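Local coordinates for protein similarities with probable monooxygenase (Photorhabdus luminescens, PDB 4HB9) that binds FAD and is probably a flavin-dependent monooxygenase, of the aromatic ring hydroxylase type, at residues I187-L192 / M291-P296. Residues are numbered along the deposited sequence; the frame is centred on the assembly and turned at random.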
loop_
_atom_site.group_PDB
_atom_site.type_symbol
_atom_site.label_atom_id
_atom_site.label_comp_id
_atom_site.label_asym_id
_atom_site.label_seq_id
_atom_site.Cartn_x
_atom_site.Cartn_y
_atom_site.Cartn_z
ATOM N N ILE A 187 -1.319 -6.006 13.700
ATOM C CA ILE A 187 -2.373 -6.305 12.732
ATOM C C ILE A 187 -2.525 -7.824 12.634
ATOM O O ILE A 187 -1.535 -8.540 12.440
ATOM C CB ILE A 187 -2.007 -5.772 11.340
ATOM C CG1 ILE A 187 -1.682 -4.270 11.396
ATOM C CG2 ILE A 187 -3.138 -6.036 10.334
ATOM C CD1 ILE A 187 -1.223 -3.666 10.074
ATOM N N GLY A 188 -3.750 -8.315 12.786
ATOM C CA GLY A 188 -4.030 -9.740 12.580
ATOM C C GLY A 188 -5.242 -9.946 11.696
ATOM O O GLY A 188 -6.020 -9.014 11.463
ATOM N N ARG A 189 -5.398 -11.169 11.196
ATOM C CA ARG A 189 -6.552 -11.525 10.404
ATOM C C ARG A 189 -7.136 -12.810 10.925
ATOM O O ARG A 189 -6.415 -13.680 11.413
ATOM C CB ARG A 189 -6.175 -11.687 8.925
ATOM C CG ARG A 189 -5.230 -12.854 8.639
ATOM C CD ARG A 189 -4.851 -12.994 7.171
ATOM N NE ARG A 189 -4.513 -14.405 6.886
ATOM C CZ ARG A 189 -4.522 -14.983 5.683
ATOM N NH1 ARG A 189 -4.759 -14.285 4.586
ATOM N NH2 ARG A 189 -4.280 -16.298 5.562
ATOM N N ALA A 190 -8.444 -12.944 10.769
ATOM C CA ALA A 190 -9.128 -14.175 11.127
ATOM C C ALA A 190 -10.080 -14.576 10.022
ATOM O O ALA A 190 -10.937 -13.791 9.638
ATOM C CB ALA A 190 -9.880 -13.978 12.423
ATOM N N ARG A 191 -9.948 -15.805 9.536
ATOM C CA ARG A 191 -10.821 -16.299 8.468
ATOM C C ARG A 191 -12.282 -16.378 8.917
ATOM O O ARG A 191 -12.593 -16.921 9.997
ATOM C CB ARG A 191 -10.343 -17.652 8.012
ATOM C CG ARG A 191 -11.098 -18.170 6.815
ATOM C CD ARG A 191 -10.459 -19.428 6.276
ATOM N NE ARG A 191 -11.240 -19.925 5.162
ATOM C CZ ARG A 191 -11.122 -21.146 4.653
ATOM N NH1 ARG A 191 -10.252 -22.009 5.155
ATOM N NH2 ARG A 191 -11.884 -21.508 3.637
ATOM N N LEU A 192 -13.184 -15.833 8.114
ATOM C CA LEU A 192 -14.611 -15.876 8.432
ATOM C C LEU A 192 -15.197 -17.191 7.980
ATOM O O LEU A 192 -15.867 -17.275 6.945
ATOM C CB LEU A 192 -15.389 -14.737 7.791
ATOM C CG LEU A 192 -15.382 -13.478 8.635
ATOM C CD1 LEU A 192 -15.976 -12.297 7.877
ATOM C CD2 LEU A 192 -16.146 -13.709 9.940
HETATM N N MSE A 291 -2.202 -17.618 12.986
HETATM C CA MSE A 291 -0.853 -17.495 13.591
HETATM C C MSE A 291 0.282 -17.288 12.618
HETATM O O MSE A 291 1.392 -16.939 13.022
HETATM C CB MSE A 291 -0.541 -18.717 14.452
HETATM C CG MSE A 291 -1.453 -18.763 15.682
HETATM SE SE MSE A 291 -1.658 -20.603 16.389
HETATM C CE MSE A 291 -2.547 -21.506 14.873
ATOM N N GLU A 292 0.035 -17.485 11.329
ATOM C CA GLU A 292 1.042 -17.197 10.293
ATOM C C GLU A 292 1.032 -15.765 9.737
ATOM O O GLU A 292 1.930 -15.390 8.965
ATOM C CB GLU A 292 0.844 -18.138 9.106
ATOM C CG GLU A 292 1.881 -19.227 8.970
ATOM C CD GLU A 292 1.964 -19.686 7.533
ATOM O OE1 GLU A 292 0.905 -20.055 6.974
ATOM O OE2 GLU A 292 3.070 -19.624 6.951
ATOM N N ASN A 293 0.017 -14.980 10.081
ATOM C CA ASN A 293 -0.134 -13.638 9.517
ATOM C C ASN A 293 -0.466 -12.602 10.612
ATOM O O ASN A 293 -1.516 -11.972 10.552
ATOM C CB ASN A 293 -1.231 -13.617 8.426
ATOM C CG ASN A 293 -0.814 -14.322 7.132
ATOM O OD1 ASN A 293 -0.312 -13.684 6.203
ATOM N ND2 ASN A 293 -1.026 -15.638 7.062
ATOM N N ILE A 294 0.398 -12.446 11.610
ATOM C CA ILE A 294 0.245 -11.345 12.595
ATOM C C ILE A 294 1.453 -10.445 12.488
ATOM O O ILE A 294 2.577 -10.914 12.612
ATOM C CB ILE A 294 0.108 -11.816 14.047
ATOM C CG1 ILE A 294 -1.116 -12.715 14.185
ATOM C CG2 ILE A 294 -0.069 -10.617 15.002
ATOM C CD1 ILE A 294 -1.145 -13.470 15.488
ATOM N N SER A 295 1.227 -9.154 12.267
ATOM C CA SER A 295 2.336 -8.254 11.935
ATOM C C SER A 295 2.411 -7.065 12.892
ATOM O O SER A 295 1.459 -6.280 12.990
ATOM C CB SER A 295 2.206 -7.727 10.517
ATOM O OG SER A 295 1.935 -8.774 9.613
ATOM N N PRO A 296 3.557 -6.902 13.564
ATOM C CA PRO A 296 3.818 -5.678 14.312
ATOM C C PRO A 296 4.518 -4.644 13.438
ATOM O O PRO A 296 5.398 -5.003 12.648
ATOM C CB PRO A 296 4.760 -6.157 15.412
ATOM C CG PRO A 296 5.529 -7.269 14.762
ATOM C CD PRO A 296 4.673 -7.860 13.681
HETATM O O HOH W 1 -3.255 -12.920 11.946
#
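Ile187 and Ser295 form an antiparallel hydrogen-bonded pair, each giving and receiving one backbone bond: Ser295 N lies 2.8 Å from Ile187 O, with an N-H...O angle of 167°, and Ile187 N lies 2.9 Å from Ser295 O. Ile187 O also meets the CA-H of Ile294, CA to O 3.3 Å, so a weak CA-H...O contact supplements the N-H bond at this carbonyl. Past the pair the two backbones separate, and a water accepts from Arg189 N at 2.9 Å; it lies too close to Asn293 O for that link to be other than doubtful.

On the face of the sheet where Ile187 and Ser295 also point, the side chains of Arg189 and Asn293 pack together. Asn293 ND2 sits over one face of the guanidinium, 3.6 Å from Arg189 NH2, the two flat groups being 35° apart, while Asn293 CB rests 3.9 Å from Arg189 CD. With CG between its own backbone N and carbonyl carbon (chi1 66°), Arg189 rises from the strand and passes obliquely across the Asn293 side chain. Asp290 ties the two together, its OD2 taking a salt bridge from Arg189 NE and a hydrogen bond from Asn293 ND2; Arg189 NH1 bonds to the carbonyls of Gly42 and Pro228.

Ile187 and Ser295 send their side chains to the same face of the sheet, Ile187 packing against Trp225, Val245 and Val247 and coming within about 5 Å of the FAD. The contact thus adds the outermost strand 295-301 to strand 179-191 of the mixed sheet; strand 240-251 flanks 179-191 on its other edge, and Ile294 packs on Ala264 and Leu267 of helix 264-274.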